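Local atomic coordinates of transcriptional repressor of the blcABC operon (Agrobacterium tumefaciens, PDB entry 3MQ0), a protein that probably binds DNA as an IclR-type transcription factor that represses the blcABC operon and is regulated through oligomerization. Residues V68-L72 / D73-R77. Sequence-based numbering, arbitrary orientation.
Sequences VMTEL and DLLAR
The Met69 chain bends at chi3 (71°), which brings CE to Leu75, where Met69 CB also packs. The first torsion of Leu75 (chi1 -59°) sets its CG beside the backbone N. Leu75 CD1 makes the nearest contacts, 3.8 Å from Met69 CB and 4.0 Å from Met69 CE, and CG lies close behind. Leu72 and Leu74 lie side by side and point the same way, with Leu72 CB 4.1 Å from Leu74 CG.

The backbone from Met69 to Leu75 closes the helix in a Schellman motif. Asp73 takes a positive phi and leaves the helical path. Its N donates to Thr70 O. Met69 O receives two N-H groups: a nearly straight bond from Leu75 N at 3.1 Å (168° at the hydrogen), with the donor well above the carbonyl plane, and a weak, bent one from Leu74 N.

Thr70 meets strand 75-77 through both its backbone and its side chain. Its CA-H points at Leu75 O, with CA 3.4 Å from that oxygen. CG2 rests on Arg77 CB. Its hydroxyl turns back to Leu66 O within the helix. A water lies 3.0 Å from Thr70 O and 2.7 Å from Leu75 O and can donate to either.

The turn leads from helix 59-71 into strand 75-77 of the winged helix-turn-helix domain. Strand 75-77 is an outer strand of the three-stranded antiparallel sheet within this chain and pairs with strand 82-85. Met69 and Leu75 pack on helix 27-41, while Thr70 and Arg77 touch Leu83 of strand 82-85. Leu72 and Leu74 face the second subunit, packing on its Arg30 and Val33.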
loop_
_atom_site.group_PDB
_atom_site.type_symbol
_atom_site.label_atom_id
_atom_site.label_comp_id
_atom_site.label_asym_id
_atom_site.label_seq_id
_atom_site.Cartn_x
_atom_site.Cartn_y
_atom_site.Cartn_z
ATOM N N VAL B 68 -9.340 24.627 -1.864
ATOM C CA VAL B 68 -8.902 24.244 -3.192
ATOM C C VAL B 68 -8.406 22.799 -3.209
ATOM O O VAL B 68 -8.716 22.052 -4.123
ATOM C CB VAL B 68 -7.810 25.198 -3.731
ATOM C CG1 VAL B 68 -7.154 24.613 -4.981
ATOM C CG2 VAL B 68 -8.409 26.571 -4.023
ATOM N N MET B 69 -7.654 22.405 -2.181
ATOM C CA MET B 69 -7.153 21.040 -2.084
ATOM C C MET B 69 -8.286 20.057 -1.955
ATOM O O MET B 69 -8.175 18.914 -2.403
ATOM C CB MET B 69 -6.215 20.885 -0.878
ATOM C CG MET B 69 -4.883 21.612 -1.050
ATOM S SD MET B 69 -3.863 21.505 0.425
ATOM C CE MET B 69 -3.437 19.765 0.328
ATOM N N THR B 70 -9.376 20.492 -1.329
ATOM C CA THR B 70 -10.569 19.654 -1.238
ATOM C C THR B 70 -11.260 19.512 -2.601
ATOM O O THR B 70 -11.667 18.416 -3.002
ATOM C CB THR B 70 -11.542 20.172 -0.163
ATOM O OG1 THR B 70 -10.862 20.170 1.102
ATOM C CG2 THR B 70 -12.741 19.279 -0.070
ATOM N N GLU B 71 -11.358 20.617 -3.327
ATOM C CA GLU B 71 -11.951 20.586 -4.662
ATOM C C GLU B 71 -11.110 19.725 -5.611
ATOM O O GLU B 71 -11.639 19.001 -6.451
ATOM C CB GLU B 71 -12.090 22.007 -5.206
ATOM C CG GLU B 71 -12.865 22.073 -6.523
ATOM C CD GLU B 71 -14.205 21.339 -6.462
ATOM O OE1 GLU B 71 -15.001 21.624 -5.544
ATOM O OE2 GLU B 71 -14.457 20.473 -7.332
ATOM N N LEU B 72 -9.795 19.787 -5.445
ATOM C CA LEU B 72 -8.871 18.999 -6.252
ATOM C C LEU B 72 -8.917 17.536 -5.855
ATOM O O LEU B 72 -8.320 16.695 -6.510
ATOM C CB LEU B 72 -7.444 19.512 -6.055
ATOM C CG LEU B 72 -7.075 20.776 -6.815
ATOM C CD1 LEU B 72 -5.830 21.399 -6.229
ATOM C CD2 LEU B 72 -6.858 20.431 -8.272
ATOM N N ASP B 73 -9.604 17.243 -4.758
ATOM C CA ASP B 73 -9.705 15.875 -4.242
ATOM C C ASP B 73 -8.397 15.345 -3.619
ATOM O O ASP B 73 -8.256 14.151 -3.353
ATOM C CB ASP B 73 -10.254 14.924 -5.310
ATOM C CG ASP B 73 -11.644 15.331 -5.800
ATOM O OD1 ASP B 73 -12.447 15.838 -4.982
ATOM O OD2 ASP B 73 -11.930 15.152 -7.006
ATOM N N LEU B 74 -7.447 16.236 -3.370
ATOM C CA LEU B 74 -6.294 15.864 -2.558
ATOM C C LEU B 74 -6.741 15.568 -1.122
ATOM O O LEU B 74 -6.221 14.655 -0.479
ATOM C CB LEU B 74 -5.254 16.986 -2.564
ATOM C CG LEU B 74 -4.677 17.293 -3.950
ATOM C CD1 LEU B 74 -3.896 18.570 -3.871
ATOM C CD2 LEU B 74 -3.799 16.130 -4.430
ATOM N N LEU B 75 -7.680 16.375 -0.620
ATOM C CA LEU B 75 -8.295 16.161 0.686
ATOM C C LEU B 75 -9.787 15.908 0.504
ATOM O O LEU B 75 -10.389 16.336 -0.482
ATOM C CB LEU B 75 -8.145 17.398 1.584
ATOM C CG LEU B 75 -6.731 17.894 1.890
ATOM C CD1 LEU B 75 -6.740 19.268 2.569
ATOM C CD2 LEU B 75 -5.942 16.882 2.711
ATOM N N ALA B 76 -10.357 15.216 1.474
ATOM C CA ALA B 76 -11.789 15.015 1.586
ATOM C C ALA B 76 -12.242 15.690 2.873
ATOM O O ALA B 76 -11.576 15.587 3.907
ATOM C CB ALA B 76 -12.104 13.530 1.643
ATOM N N ARG B 77 -13.378 16.374 2.817
ATOM C CA ARG B 77 -13.894 17.049 3.996
ATOM C C ARG B 77 -15.061 16.273 4.606
ATOM O O ARG B 77 -16.048 16.032 3.929
ATOM C CB ARG B 77 -14.366 18.449 3.609
ATOM C CG ARG B 77 -14.846 19.285 4.783
ATOM C CD ARG B 77 -15.272 20.661 4.318
ATOM N NE ARG B 77 -15.687 21.509 5.433
ATOM C CZ ARG B 77 -16.891 21.467 5.990
ATOM N NH1 ARG B 77 -17.793 20.603 5.540
ATOM N NH2 ARG B 77 -17.190 22.278 7.000
HETATM O O HOH W 1 -12.559 15.778 -1.939
#